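Local coordinates for hypothetical protein (Uncultured marine organism, PDB 2OP5), which is of unknown function but adopts a dimeric ferredoxin-like fold of the kind grouped with the dimeric alpha/beta-barrel proteins, at residues M16-E21 with E25-S30; L31-S36 with K92-K97. All blocks are in the same frame, centred on the assembly; numbering follows the deposited sequence.

In the fold
The two interactions follow one another along the chain, with centres about 11 Å apart, and lie on the helical side of a four-stranded antiparallel sheet. Interaction 1 turns strand 10-17 into helix 21-28 and buries 245 Å² between its segments, shared mainly between an aromatic pair and the first helical turn. Interaction 2 starts directly after it, at Leu-31, and, with 55 residues intervening, pairs with helix 89-94, yet it buries just 58 Å² and rests on one weak salt bridge at the surface. The segments of the two contacts adjoin in sequence but do not otherwise touch. Met-66 of strand 63-70 links them underneath, meeting Met-16 in one and Leu-31 and Trp-35 in the other.

Interaction 1: residues M16-E21 with E25-S30; sequences MDFTSE and ELFLKS
The strand-to-helix connection at the end of strand 10-17 folds back so that Phe-18 and Met-16 meet Phe-27 of helix 21-28. CZ of Phe-18 sits over one face of the Phe-27 ring, displaced toward its rim, and comes within 3.5 Å of Phe-27 CG. The rings meet obliquely, with planes 48° apart and centroids 5.2 Å from each other. Phe-27 reaches across because its CG is anti to the backbone N (chi1 -174°), which carries the ring out to the strand end. At the far end of that ring, SE of Met-16, a selenomethionine, lies 3.9 Å from Phe-27 CZ in an oblique Met-aromatic contact; the bend at chi3 (-66°) turns its methyl end aside. An alanine in place of Phe-27 would probably leave the selenium and the Phe-18 ring without their shared partner and open a gap between strand end and helix. Phe-98 meets the Phe-27 ring edge-to-face, and Phe-100 packs on Phe-18, extending the aromatic cluster.

The polar side of the contact is the first helical turn, where Glu-25 N gives a nearly straight bond of 2.9 Å to Glu-21 O. The polar end of Glu-21 is held by His-62, whose ND1 hydrogen-bonds to OE1. Ser-20 is the N-cap, its OG accepting from Glu-23 N. The whole is the first beta-alpha connection of a ferredoxin-like fold, a capped helix laid against its sheet through a partly buried aromatic cluster.

Interaction 2: residues L31-S36 with K92-K97; sequences LDEVWS and KEKLKK
Glu-33 and Lys-94 reach toward each other from a weakly bonded helical turn, 31-34, and from helix 89-94, and make this contact by themselves. Their CA atoms are 10.9 Å apart, and the span is bridged by length alone: both chains run extended beyond CG, Lys-94 with chi2, chi3 and chi4 all near 180°. The ammonium NZ of Lys-94 approaches a single carboxylate oxygen, OE1 of Glu-33, at 3.5 Å, a salt bridge whose hydrogen bond is weak. The methylenes CD and CE of Lys-94 also come to 4.1 Å from Glu-33 OE1, so the lysine's end lies alongside the oxygen as well as pointing at it. Both residues are exposed, and water probably weakens the attraction further.

The tight packing is on the inner side of segment 31-36 instead. There CG1 of Val-34 lies 3.5 Å above one face of the Trp-35 ring, toward its rim, while CD2 of Leu-31 meets the indole at its edge, in plane. The backbone carbonyl of Leu-31 accepts from both Val-34 N and Trp-35 N, so one carbonyl holds two successive amides of the turn.

Beneath it, Leu-31 and Trp-35 rest on Ile-53 of strand 48-56 and Met-66 of strand 63-70. Trp-35 also meets Tyr-40 and Leu-43 of helix 37-46, the helix that Ser-36 caps, so segment 31-36 is seated on the sheet while Glu-33, on its outer side, bridges to helix 89-94.

Interaction 1: residues M16-E21 with E25-S30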
loop_
_atom_site.group_PDB
_atom_site.type_symbol
_atom_site.label_atom_id
_atom_site.label_comp_id
_atom_site.label_asym_id
_atom_site.label_seq_id
_atom_site.Cartn_x
_atom_site.Cartn_y
_atom_site.Cartn_z
HETATM N N MSE A 16 -7.417 7.702 -3.069
HETATM C CA MSE A 16 -8.527 8.596 -3.430
HETATM C C MSE A 16 -8.200 10.018 -3.014
HETATM O O MSE A 16 -7.748 10.249 -1.898
HETATM C CB MSE A 16 -9.815 8.216 -2.725
HETATM C CG MSE A 16 -10.496 7.005 -3.284
HETATM SE SE MSE A 16 -11.553 6.145 -1.881
HETATM C CE MSE A 16 -10.082 5.662 -0.845
ATOM N N ASP A 17 -8.478 10.957 -3.906
ATOM C CA ASP A 17 -8.217 12.372 -3.700
ATOM C C ASP A 17 -9.531 13.122 -3.730
ATOM O O ASP A 17 -10.299 12.992 -4.690
ATOM C CB ASP A 17 -7.326 12.912 -4.807
ATOM C CG ASP A 17 -5.957 12.272 -4.820
ATOM O OD1 ASP A 17 -5.563 11.743 -3.769
ATOM O OD2 ASP A 17 -5.281 12.278 -5.882
ATOM N N PHE A 18 -9.762 13.918 -2.684
ATOM C CA PHE A 18 -10.986 14.702 -2.531
ATOM C C PHE A 18 -10.744 16.167 -2.851
ATOM O O PHE A 18 -9.598 16.643 -2.815
ATOM C CB PHE A 18 -11.550 14.512 -1.112
ATOM C CG PHE A 18 -11.934 13.086 -0.815
ATOM C CD1 PHE A 18 -10.987 12.181 -0.348
ATOM C CD2 PHE A 18 -13.220 12.628 -1.064
ATOM C CE1 PHE A 18 -11.328 10.856 -0.094
ATOM C CE2 PHE A 18 -13.559 11.298 -0.821
ATOM C CZ PHE A 18 -12.608 10.417 -0.328
ATOM N N THR A 19 -11.823 16.868 -3.198
ATOM C CA THR A 19 -11.754 18.280 -3.564
ATOM C C THR A 19 -11.735 19.200 -2.327
ATOM O O THR A 19 -11.559 20.415 -2.445
ATOM C CB THR A 19 -12.911 18.702 -4.503
ATOM O OG1 THR A 19 -14.156 18.611 -3.812
ATOM C CG2 THR A 19 -12.947 17.839 -5.779
ATOM N N SER A 20 -11.938 18.624 -1.150
ATOM C CA SER A 20 -11.856 19.388 0.092
ATOM C C SER A 20 -11.520 18.453 1.245
ATOM O O SER A 20 -11.802 17.248 1.192
ATOM C CB SER A 20 -13.168 20.110 0.394
ATOM O OG SER A 20 -14.188 19.189 0.741
ATOM N N GLU A 21 -10.930 19.042 2.283
ATOM C CA GLU A 21 -10.591 18.334 3.487
ATOM C C GLU A 21 -11.880 17.898 4.210
ATOM O O GLU A 21 -11.963 16.769 4.679
ATOM C CB GLU A 21 -9.714 19.205 4.389
ATOM C CG GLU A 21 -9.109 18.469 5.574
ATOM C CD GLU A 21 -8.141 17.352 5.177
ATOM O OE1 GLU A 21 -7.639 17.341 4.021
ATOM O OE2 GLU A 21 -7.869 16.494 6.045
ATOM N N GLU A 25 -12.770 14.105 5.427
ATOM C CA GLU A 25 -13.132 13.805 6.818
ATOM C C GLU A 25 -14.477 13.108 6.928
ATOM O O GLU A 25 -14.668 12.230 7.784
ATOM C CB GLU A 25 -13.185 15.078 7.655
ATOM C CG GLU A 25 -11.855 15.784 7.825
ATOM C CD GLU A 25 -11.973 17.032 8.665
ATOM O OE1 GLU A 25 -12.496 16.931 9.798
ATOM O OE2 GLU A 25 -11.540 18.107 8.192
ATOM N N LEU A 26 -15.422 13.511 6.075
ATOM C CA LEU A 26 -16.765 12.913 6.058
ATOM C C LEU A 26 -16.748 11.489 5.527
ATOM O O LEU A 26 -17.490 10.634 6.019
ATOM C CB LEU A 26 -17.734 13.738 5.209
ATOM C CG LEU A 26 -19.156 13.143 5.121
ATOM C CD1 LEU A 26 -19.816 13.093 6.491
ATOM C CD2 LEU A 26 -19.977 13.942 4.177
ATOM N N PHE A 27 -15.954 11.264 4.483
ATOM C CA PHE A 27 -15.756 9.944 3.882
ATOM C C PHE A 27 -15.132 8.997 4.898
ATOM O O PHE A 27 -15.566 7.850 5.030
ATOM C CB PHE A 27 -14.835 10.033 2.638
ATOM C CG PHE A 27 -14.709 8.726 1.890
ATOM C CD1 PHE A 27 -15.540 8.443 0.822
ATOM C CD2 PHE A 27 -13.795 7.776 2.276
ATOM C CE1 PHE A 27 -15.446 7.262 0.170
ATOM C CE2 PHE A 27 -13.721 6.585 1.627
ATOM C CZ PHE A 27 -14.536 6.332 0.560
ATOM N N LEU A 28 -14.087 9.464 5.580
ATOM C CA LEU A 28 -13.468 8.705 6.671
ATOM C C LEU A 28 -14.477 8.369 7.749
ATOM O O LEU A 28 -14.541 7.229 8.210
ATOM C CB LEU A 28 -12.319 9.489 7.330
ATOM C CG LEU A 28 -10.964 9.561 6.608
ATOM C CD1 LEU A 28 -9.955 10.251 7.494
ATOM C CD2 LEU A 28 -10.441 8.170 6.231
ATOM N N LYS A 29 -15.274 9.359 8.156
ATOM C CA LYS A 29 -16.298 9.130 9.178
ATOM C C LYS A 29 -17.435 8.223 8.732
ATOM O O LYS A 29 -18.234 7.814 9.562
ATOM C CB LYS A 29 -16.832 10.430 9.769
ATOM C CG LYS A 29 -15.937 10.947 10.871
ATOM C CD LYS A 29 -16.426 12.232 11.505
ATOM C CE LYS A 29 -15.548 12.619 12.709
ATOM N NZ LYS A 29 -15.581 11.587 13.806
ATOM N N SER A 30 -17.492 7.869 7.452
ATOM C CA SER A 30 -18.520 6.957 6.959
ATOM C C SER A 30 -17.991 5.561 6.618
ATOM O O SER A 30 -18.750 4.749 6.067
ATOM C CB SER A 30 -19.131 7.546 5.695
ATOM O OG SER A 30 -19.419 8.909 5.900
#

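Interaction 2: residues L31-S36 with K92-K97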
loop_
_atom_site.group_PDB
_atom_site.type_symbol
_atom_site.label_atom_id
_atom_site.label_comp_id
_atom_site.label_asym_id
_atom_site.label_seq_id
_atom_site.Cartn_x
_atom_site.Cartn_y
_atom_site.Cartn_z
ATOM N N LEU A 31 -16.719 5.272 6.917
ATOM C CA LEU A 31 -16.136 3.968 6.522
ATOM C C LEU A 31 -16.615 2.784 7.341
ATOM O O LEU A 31 -16.652 1.677 6.821
ATOM C CB LEU A 31 -14.599 3.990 6.526
ATOM C CG LEU A 31 -13.980 4.825 5.410
ATOM C CD1 LEU A 31 -12.476 4.895 5.580
ATOM C CD2 LEU A 31 -14.385 4.291 4.038
ATOM N N ASP A 32 -16.958 3.032 8.606
ATOM C CA ASP A 32 -17.473 2.020 9.512
ATOM C C ASP A 32 -18.824 1.507 9.045
ATOM O O ASP A 32 -19.237 0.408 9.425
ATOM C CB ASP A 32 -17.622 2.609 10.914
ATOM N N GLU A 33 -19.535 2.321 8.263
ATOM C CA GLU A 33 -20.791 1.900 7.631
ATOM C C GLU A 33 -20.480 0.853 6.544
ATOM O O GLU A 33 -21.287 -0.025 6.268
ATOM C CB GLU A 33 -21.508 3.103 6.979
ATOM C CG GLU A 33 -21.977 4.184 7.959
ATOM C CD GLU A 33 -22.351 5.519 7.287
ATOM O OE1 GLU A 33 -22.677 5.546 6.077
ATOM O OE2 GLU A 33 -22.303 6.552 7.989
ATOM N N VAL A 34 -19.303 0.965 5.927
ATOM C CA VAL A 34 -18.882 0.076 4.842
ATOM C C VAL A 34 -18.112 -1.142 5.328
ATOM O O VAL A 34 -18.530 -2.277 5.124
ATOM C CB VAL A 34 -17.977 0.836 3.833
ATOM C CG1 VAL A 34 -17.528 -0.071 2.671
ATOM C CG2 VAL A 34 -18.690 2.071 3.305
ATOM N N TRP A 35 -16.980 -0.889 5.967
ATOM C CA TRP A 35 -16.082 -1.924 6.403
ATOM C C TRP A 35 -16.443 -2.396 7.798
ATOM O O TRP A 35 -15.779 -2.065 8.786
ATOM C CB TRP A 35 -14.646 -1.401 6.296
ATOM C CG TRP A 35 -14.357 -0.866 4.883
ATOM C CD1 TRP A 35 -14.212 0.447 4.514
ATOM C CD2 TRP A 35 -14.271 -1.627 3.668
ATOM N NE1 TRP A 35 -14.005 0.546 3.171
ATOM C CE2 TRP A 35 -14.036 -0.706 2.615
ATOM C CE3 TRP A 35 -14.338 -2.995 3.364
ATOM C CZ2 TRP A 35 -13.871 -1.109 1.290
ATOM C CZ3 TRP A 35 -14.175 -3.381 2.030
ATOM C CH2 TRP A 35 -13.947 -2.441 1.022
ATOM N N SER A 36 -17.539 -3.151 7.872
ATOM C CA SER A 36 -17.990 -3.753 9.120
ATOM C C SER A 36 -17.160 -5.011 9.362
ATOM O O SER A 36 -16.579 -5.572 8.440
ATOM C CB SER A 36 -19.462 -4.129 9.018
ATOM O OG SER A 36 -19.665 -5.090 8.002
ATOM N N LYS A 92 -24.627 3.367 -3.359
ATOM C CA LYS A 92 -24.529 4.028 -4.671
ATOM C C LYS A 92 -24.832 5.502 -4.559
ATOM O O LYS A 92 -24.073 6.342 -5.064
ATOM C CB LYS A 92 -25.517 3.414 -5.672
ATOM C CG LYS A 92 -25.638 4.144 -7.004
ATOM N N GLU A 93 -25.943 5.809 -3.894
ATOM C CA GLU A 93 -26.358 7.186 -3.710
ATOM C C GLU A 93 -25.564 7.969 -2.679
ATOM O O GLU A 93 -25.468 9.187 -2.791
ATOM C CB GLU A 93 -27.832 7.272 -3.392
ATOM C CG GLU A 93 -28.673 6.923 -4.579
ATOM C CD GLU A 93 -29.798 7.884 -4.749
ATOM O OE1 GLU A 93 -29.539 9.113 -4.734
ATOM O OE2 GLU A 93 -30.934 7.417 -4.930
ATOM N N LYS A 94 -25.036 7.308 -1.658
ATOM C CA LYS A 94 -24.178 8.015 -0.716
ATOM C C LYS A 94 -22.917 8.485 -1.444
ATOM O O LYS A 94 -22.479 9.611 -1.245
ATOM C CB LYS A 94 -23.824 7.148 0.491
ATOM C CG LYS A 94 -24.967 7.005 1.485
ATOM C CD LYS A 94 -24.645 5.979 2.551
ATOM C CE LYS A 94 -25.813 5.805 3.517
ATOM N NZ LYS A 94 -25.610 4.635 4.438
ATOM N N LEU A 95 -22.381 7.646 -2.327
ATOM C CA LEU A 95 -21.161 7.970 -3.088
ATOM C C LEU A 95 -21.345 9.083 -4.123
ATOM O O LEU A 95 -20.376 9.628 -4.656
ATOM C CB LEU A 95 -20.639 6.726 -3.809
ATOM C CG LEU A 95 -20.205 5.523 -2.986
ATOM C CD1 LEU A 95 -19.898 4.360 -3.935
ATOM C CD2 LEU A 95 -19.003 5.838 -2.101
ATOM N N LYS A 96 -22.595 9.416 -4.394
ATOM C CA LYS A 96 -22.955 10.414 -5.379
ATOM C C LYS A 96 -22.796 11.812 -4.755
ATOM O O LYS A 96 -22.757 12.826 -5.460
ATOM C CB LYS A 96 -24.391 10.111 -5.809
ATOM C CG LYS A 96 -24.801 10.582 -7.168
ATOM C CD LYS A 96 -25.967 9.730 -7.694
ATOM C CE LYS A 96 -27.199 9.746 -6.791
ATOM N NZ LYS A 96 -28.217 8.811 -7.325
ATOM N N LYS A 97 -22.699 11.838 -3.422
ATOM C CA LYS A 97 -22.455 13.057 -2.654
ATOM C C LYS A 97 -20.969 13.446 -2.659
ATOM O O LYS A 97 -20.630 14.573 -2.303
ATOM C CB LYS A 97 -22.899 12.843 -1.198
#